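Local coordinates for calcineurin-like phosphoesterase domain-containing protein (PDB 1XM7) that is of unknown function but probably acts as a hydrolase of the calcineurin-like phosphoesterase family, at residues R108-H113 with R132-K137; Y99-H104 with F136-D141. All blocks are in the same frame, centred on the assembly; numbering follows the deposited sequence.

In the fold
Contact 1 sets the last turns of helix 125-137, and contact 2 the turn after it, against neighbouring strands of a mixed four-stranded sheet. Contact 1 is buried and lies inside the beta-alpha-beta unit, joining strand 107-112 to the helix mainly through apolar side chains, with no hydrogen bond between the segments. Contact 2 lies one strand further out, where edge strand 99-104 meets the residues that follow the helix; it is partly buried, and a glutamate joins the apolar groups. The two are stitched together by antiparallel backbone hydrogen bonds, with Ile109 N 2.6 Å from Ile102 O, and by Ile134 of contact 1 packing on Tyr99 of the contact 2 strand.

Contact 1 (R108-H113 with R132-K137); sequences RILLSH and REIYFK
The ring of Tyr135 meets Leu110 at its edge: methyl CD1 of the leucine lies near the ring plane, 4.4 Å from Tyr135 CD1, and Phe136 CD1, next along the helix, also sits in plane at an edge. This is the strand-helix interface of a beta-alpha-beta unit, in which strand 107-112 is followed by helix 125-137 and then by the parallel neighbour 142-145, to which Leu110 is hydrogen-bonded through its backbone. Leu110 points toward the helix and carries nearly all of the strand's share of the contact; a branched aliphatic suits the place because its two methyls spread over successive helix residues. One of them, CD1, stands 4.2 Å from Tyr135 CB and 4.1 Å from Tyr135 N. An alanine here would lose CG and both methyls, and is likely to open a gap beneath Ile134 and leave that edge of the tyrosine without the leucine methyl. Tyrosine suits a buried site with a polar end point, since its hydroxyl is hydrogen-bonded to Glu165 N while the rest of the side chain packs among apolar groups, Leu143 included. Ile134 crosses Leu110 at about a right angle. With chi1 at -72°, its CG2 is anti to the backbone N and faces the strand, leaving the longer branch to pack toward Tyr99. That CG2 methyl lies 3.9 Å from Leu110 CG and 4.1 Å from Leu110 CD2.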
loop_
_atom_site.group_PDB
_atom_site.type_symbol
_atom_site.label_atom_id
_atom_site.label_comp_id
_atom_site.label_asym_id
_atom_site.label_seq_id
_atom_site.Cartn_x
_atom_site.Cartn_y
_atom_site.Cartn_z
ATOM N N ARG A 108 -18.164 -0.568 -1.849
ATOM C CA ARG A 108 -17.354 -1.721 -1.470
ATOM C C ARG A 108 -15.939 -1.598 -2.027
ATOM O O ARG A 108 -15.757 -1.387 -3.227
ATOM C CB ARG A 108 -18.036 -2.977 -2.002
ATOM C CG ARG A 108 -17.671 -4.239 -1.290
ATOM C CD ARG A 108 -18.663 -5.341 -1.619
ATOM N NE ARG A 108 -18.246 -6.592 -0.997
ATOM C CZ ARG A 108 -18.994 -7.688 -0.917
ATOM N NH1 ARG A 108 -20.223 -7.701 -1.422
ATOM N NH2 ARG A 108 -18.504 -8.780 -0.339
ATOM N N ILE A 109 -14.943 -1.752 -1.152
ATOM C CA ILE A 109 -13.543 -1.608 -1.544
ATOM C C ILE A 109 -12.640 -2.843 -1.434
ATOM O O ILE A 109 -12.530 -3.470 -0.373
ATOM C CB ILE A 109 -12.862 -0.474 -0.737
ATOM C CG1 ILE A 109 -13.724 0.792 -0.774
ATOM C CG2 ILE A 109 -11.482 -0.180 -1.321
ATOM C CD1 ILE A 109 -13.229 1.904 0.137
ATOM N N LEU A 110 -11.977 -3.159 -2.545
ATOM C CA LEU A 110 -11.046 -4.274 -2.613
ATOM C C LEU A 110 -9.658 -3.710 -2.350
ATOM O O LEU A 110 -9.219 -2.758 -3.007
ATOM C CB LEU A 110 -11.045 -4.918 -4.003
ATOM C CG LEU A 110 -10.672 -6.400 -4.172
ATOM C CD1 LEU A 110 -9.945 -6.572 -5.485
ATOM C CD2 LEU A 110 -9.810 -6.898 -3.045
ATOM N N LEU A 111 -8.983 -4.311 -1.380
ATOM C CA LEU A 111 -7.634 -3.928 -1.012
ATOM C C LEU A 111 -6.726 -5.082 -1.393
ATOM O O LEU A 111 -6.890 -6.212 -0.913
ATOM C CB LEU A 111 -7.535 -3.707 0.490
ATOM C CG LEU A 111 -8.536 -2.756 1.139
ATOM C CD1 LEU A 111 -8.285 -2.757 2.628
ATOM C CD2 LEU A 111 -8.400 -1.353 0.565
ATOM N N SER A 112 -5.774 -4.799 -2.263
ATOM C CA SER A 112 -4.832 -5.810 -2.691
ATOM C C SER A 112 -3.513 -5.121 -3.021
ATOM O O SER A 112 -3.476 -3.906 -3.210
ATOM C CB SER A 112 -5.370 -6.521 -3.918
ATOM O OG SER A 112 -4.552 -7.625 -4.237
ATOM N N HIS A 113 -2.424 -5.879 -3.065
ATOM C CA HIS A 113 -1.139 -5.291 -3.398
ATOM C C HIS A 113 -1.026 -5.176 -4.908
ATOM O O HIS A 113 -0.453 -4.230 -5.429
ATOM C CB HIS A 113 -0.002 -6.169 -2.892
ATOM C CG HIS A 113 1.344 -5.765 -3.410
ATOM N ND1 HIS A 113 2.005 -4.638 -2.969
ATOM C CD2 HIS A 113 2.134 -6.318 -4.358
ATOM C CE1 HIS A 113 3.145 -4.513 -3.627
ATOM N NE2 HIS A 113 3.248 -5.519 -4.475
ATOM N N ARG A 132 -8.785 -9.166 -10.218
ATOM C CA ARG A 132 -9.903 -8.859 -11.093
ATOM C C ARG A 132 -11.043 -9.807 -10.739
ATOM O O ARG A 132 -12.176 -9.385 -10.508
ATOM C CB ARG A 132 -9.513 -9.069 -12.553
ATOM C CG ARG A 132 -8.330 -8.250 -13.004
ATOM C CD ARG A 132 -8.290 -8.162 -14.526
ATOM N NE ARG A 132 -8.003 -9.444 -15.163
ATOM C CZ ARG A 132 -6.779 -9.899 -15.417
ATOM N NH1 ARG A 132 -5.723 -9.175 -15.091
ATOM N NH2 ARG A 132 -6.607 -11.078 -15.999
ATOM N N GLU A 133 -10.730 -11.094 -10.679
ATOM C CA GLU A 133 -11.734 -12.093 -10.362
ATOM C C GLU A 133 -12.494 -11.743 -9.096
ATOM O O GLU A 133 -13.727 -11.697 -9.101
ATOM C CB GLU A 133 -11.084 -13.470 -10.241
ATOM C CG GLU A 133 -11.796 -14.537 -11.066
ATOM C CD GLU A 133 -12.324 -14.001 -12.402
ATOM O OE1 GLU A 133 -11.507 -13.577 -13.262
ATOM O OE2 GLU A 133 -13.566 -14.000 -12.580
ATOM N N ILE A 134 -11.767 -11.478 -8.015
ATOM C CA ILE A 134 -12.400 -11.115 -6.743
ATOM C C ILE A 134 -13.261 -9.871 -6.934
ATOM O O ILE A 134 -14.426 -9.832 -6.527
ATOM C CB ILE A 134 -11.350 -10.798 -5.660
ATOM C CG1 ILE A 134 -10.664 -12.083 -5.193
ATOM C CG2 ILE A 134 -12.005 -10.060 -4.502
ATOM C CD1 ILE A 134 -9.462 -11.824 -4.299
ATOM N N TYR A 135 -12.665 -8.856 -7.549
ATOM C CA TYR A 135 -13.349 -7.604 -7.803
ATOM C C TYR A 135 -14.717 -7.880 -8.396
ATOM O O TYR A 135 -15.732 -7.422 -7.870
ATOM C CB TYR A 135 -12.544 -6.758 -8.779
ATOM C CG TYR A 135 -13.057 -5.341 -8.941
ATOM C CD1 TYR A 135 -12.659 -4.328 -8.069
ATOM C CD2 TYR A 135 -13.900 -5.003 -9.996
ATOM C CE1 TYR A 135 -13.078 -3.014 -8.251
ATOM C CE2 TYR A 135 -14.325 -3.694 -10.186
ATOM C CZ TYR A 135 -13.909 -2.704 -9.316
ATOM O OH TYR A 135 -14.300 -1.400 -9.534
ATOM N N PHE A 136 -14.739 -8.639 -9.489
ATOM C CA PHE A 136 -15.989 -8.965 -10.172
ATOM C C PHE A 136 -16.940 -9.802 -9.324
ATOM O O PHE A 136 -18.117 -9.470 -9.179
ATOM C CB PHE A 136 -15.711 -9.720 -11.473
ATOM C CG PHE A 136 -14.905 -8.946 -12.473
ATOM C CD1 PHE A 136 -15.146 -7.591 -12.691
ATOM C CD2 PHE A 136 -13.926 -9.588 -13.241
ATOM C CE1 PHE A 136 -14.426 -6.884 -13.663
ATOM C CE2 PHE A 136 -13.200 -8.893 -14.214
ATOM C CZ PHE A 136 -13.450 -7.538 -14.425
ATOM N N LYS A 137 -16.414 -10.894 -8.781
ATOM C CA LYS A 137 -17.193 -11.813 -7.960
ATOM C C LYS A 137 -17.890 -11.118 -6.798
ATOM O O LYS A 137 -19.053 -11.397 -6.516
ATOM C CB LYS A 137 -16.285 -12.928 -7.423
ATOM C CG LYS A 137 -16.947 -13.904 -6.442
ATOM C CD LYS A 137 -15.875 -14.677 -5.656
ATOM C CE LYS A 137 -16.456 -15.647 -4.611
ATOM N NZ LYS A 137 -17.003 -16.916 -5.202
#

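Contact 2 (Y99-H104 with F136-D141); sequences YKIIEH and FKENCD
Ile101 and Cys140 mark the nearest backbone approach, with their CA atoms 8.5 Å apart, so side chains alone bridge the gap between edge strand 99-104 and the residues that follow helix 125-137. The helix closes in a Schellman motif: Asn139 takes a positive phi of 53°, which asparagine tolerates better than most residues, its N is hydrogen-bonded back to Phe136 O at 3.0 Å, and Cys140 N to Tyr135 O at 3.0 Å. The chain thereby turns back toward the sheet, entering strand 142-145, and both Glu138 and Cys140 direct their CB toward Ile101. A beta-branched residue suits an extended strand, and the isoleucine's long branch, straight at chi2 (176°), spans the backbone gap with CD1 as the touching atom. This methyl rests against the aliphatic part of Glu138, with Ile101 CD1 3.5 Å from Glu138 CG and 3.9 Å from Glu138 CB, the two side chains crossing at about a right angle. Its second neighbour is Cys140, whose SG lies 4.3 Å from Ile101 CD1; a small thiol fits this buried spot beside Tyr135. Glu138 bends at chi2 (-56°), and its OE1 forms a salt bridge with Arg108 NH2. No hydrogen bond joins the two segments, which is consistent with van der Waals packing and exclusion of water, while strand pairing and the salt bridge to Arg108 help to place the residues.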
loop_
_atom_site.group_PDB
_atom_site.type_symbol
_atom_site.label_atom_id
_atom_site.label_comp_id
_atom_site.label_asym_id
_atom_site.label_seq_id
_atom_site.Cartn_x
_atom_site.Cartn_y
_atom_site.Cartn_z
ATOM N N TYR A 99 -5.711 -10.344 -0.053
ATOM C CA TYR A 99 -6.629 -9.227 -0.250
ATOM C C TYR A 99 -7.472 -9.019 0.983
ATOM O O TYR A 99 -7.443 -9.817 1.911
ATOM C CB TYR A 99 -7.578 -9.495 -1.412
ATOM C CG TYR A 99 -8.655 -10.491 -1.055
ATOM C CD1 TYR A 99 -8.373 -11.849 -0.967
ATOM C CD2 TYR A 99 -9.948 -10.069 -0.755
ATOM C CE1 TYR A 99 -9.348 -12.763 -0.589
ATOM C CE2 TYR A 99 -10.934 -10.974 -0.371
ATOM C CZ TYR A 99 -10.625 -12.318 -0.290
ATOM O OH TYR A 99 -11.587 -13.217 0.094
ATOM N N LYS A 100 -8.244 -7.943 0.973
ATOM C CA LYS A 100 -9.133 -7.634 2.079
ATOM C C LYS A 100 -10.219 -6.762 1.506
ATOM O O LYS A 100 -9.947 -5.852 0.724
ATOM C CB LYS A 100 -8.398 -6.871 3.182
ATOM C CG LYS A 100 -8.925 -7.127 4.591
ATOM C CD LYS A 100 -10.216 -6.400 4.882
ATOM C CE LYS A 100 -10.588 -6.530 6.357
ATOM N NZ LYS A 100 -10.815 -7.958 6.727
ATOM N N ILE A 101 -11.454 -7.053 1.876
ATOM C CA ILE A 101 -12.559 -6.261 1.395
ATOM C C ILE A 101 -13.163 -5.461 2.533
ATOM O O ILE A 101 -13.400 -5.979 3.627
ATOM C CB ILE A 101 -13.625 -7.145 0.743
ATOM C CG1 ILE A 101 -13.053 -7.743 -0.540
ATOM C CG2 ILE A 101 -14.861 -6.328 0.433
ATOM C CD1 ILE A 101 -13.962 -8.712 -1.232
ATOM N N ILE A 102 -13.367 -4.178 2.271
ATOM C CA ILE A 102 -13.957 -3.291 3.258
ATOM C C ILE A 102 -15.054 -2.483 2.577
ATOM O O ILE A 102 -15.064 -2.356 1.350
ATOM C CB ILE A 102 -12.895 -2.334 3.892
ATOM C CG1 ILE A 102 -12.327 -1.377 2.850
ATOM C CG2 ILE A 102 -11.755 -3.144 4.485
ATOM C CD1 ILE A 102 -11.361 -0.375 3.436
ATOM N N GLU A 103 -15.983 -1.964 3.376
ATOM C CA GLU A 103 -17.098 -1.169 2.870
ATOM C C GLU A 103 -16.996 0.214 3.480
ATOM O O GLU A 103 -16.857 0.353 4.690
ATOM C CB GLU A 103 -18.431 -1.800 3.275
ATOM C CG GLU A 103 -18.573 -3.267 2.889
ATOM C CD GLU A 103 -19.852 -3.897 3.425
ATOM O OE1 GLU A 103 -20.000 -5.139 3.315
ATOM O OE2 GLU A 103 -20.709 -3.150 3.956
ATOM N N HIS A 104 -17.065 1.240 2.651
ATOM C CA HIS A 104 -16.971 2.594 3.161
ATOM C C HIS A 104 -18.131 3.439 2.651
ATOM O O HIS A 104 -18.326 3.555 1.440
ATOM C CB HIS A 104 -15.644 3.214 2.727
ATOM C CG HIS A 104 -15.438 4.616 3.212
ATOM N ND1 HIS A 104 -15.240 5.679 2.355
ATOM C CD2 HIS A 104 -15.383 5.128 4.464
ATOM C CE1 HIS A 104 -15.072 6.784 3.059
ATOM N NE2 HIS A 104 -15.153 6.477 4.341
ATOM N N PHE A 136 -14.739 -8.639 -9.489
ATOM C CA PHE A 136 -15.989 -8.965 -10.172
ATOM C C PHE A 136 -16.940 -9.802 -9.324
ATOM O O PHE A 136 -18.117 -9.470 -9.179
ATOM C CB PHE A 136 -15.711 -9.720 -11.473
ATOM C CG PHE A 136 -14.905 -8.946 -12.473
ATOM C CD1 PHE A 136 -15.146 -7.591 -12.691
ATOM C CD2 PHE A 136 -13.926 -9.588 -13.241
ATOM C CE1 PHE A 136 -14.426 -6.884 -13.663
ATOM C CE2 PHE A 136 -13.200 -8.893 -14.214
ATOM C CZ PHE A 136 -13.450 -7.538 -14.425
ATOM N N LYS A 137 -16.414 -10.894 -8.781
ATOM C CA LYS A 137 -17.193 -11.813 -7.960
ATOM C C LYS A 137 -17.890 -11.118 -6.798
ATOM O O LYS A 137 -19.053 -11.397 -6.516
ATOM C CB LYS A 137 -16.285 -12.928 -7.423
ATOM C CG LYS A 137 -16.947 -13.904 -6.442
ATOM C CD LYS A 137 -15.875 -14.677 -5.656
ATOM C CE LYS A 137 -16.456 -15.647 -4.611
ATOM N NZ LYS A 137 -17.003 -16.916 -5.202
ATOM N N GLU A 138 -17.183 -10.217 -6.123
ATOM C CA GLU A 138 -17.758 -9.515 -4.979
ATOM C C GLU A 138 -18.438 -8.200 -5.344
ATOM O O GLU A 138 -18.871 -7.461 -4.470
ATOM C CB GLU A 138 -16.677 -9.257 -3.928
ATOM C CG GLU A 138 -15.983 -10.509 -3.428
ATOM C CD GLU A 138 -16.952 -11.546 -2.867
ATOM O OE1 GLU A 138 -17.707 -11.227 -1.917
ATOM O OE2 GLU A 138 -16.954 -12.688 -3.380
ATOM N N ASN A 139 -18.523 -7.906 -6.635
ATOM C CA ASN A 139 -19.164 -6.681 -7.104
ATOM C C ASN A 139 -18.597 -5.453 -6.427
ATOM O O ASN A 139 -19.336 -4.617 -5.911
ATOM C CB ASN A 139 -20.672 -6.764 -6.867
ATOM C CG ASN A 139 -21.321 -7.855 -7.699
ATOM O OD1 ASN A 139 -21.470 -7.708 -8.916
ATOM N ND2 ASN A 139 -21.685 -8.970 -7.054
ATOM N N CYS A 140 -17.276 -5.344 -6.448
ATOM C CA CYS A 140 -16.584 -4.221 -5.828
ATOM C C CYS A 140 -16.678 -2.922 -6.617
ATOM O O CYS A 140 -16.749 -2.915 -7.853
ATOM C CB CYS A 140 -15.119 -4.582 -5.589
ATOM S SG CYS A 140 -14.907 -5.887 -4.358
ATOM N N ASP A 141 -16.677 -1.818 -5.880
ATOM C CA ASP A 141 -16.770 -0.503 -6.481
ATOM C C ASP A 141 -15.401 0.119 -6.738
ATOM O O ASP A 141 -15.212 0.867 -7.702
ATOM C CB ASP A 141 -17.607 0.403 -5.576
ATOM C CG ASP A 141 -19.051 -0.054 -5.485
ATOM O OD1 ASP A 141 -19.781 0.092 -6.493
ATOM O OD2 ASP A 141 -19.451 -0.575 -4.418
#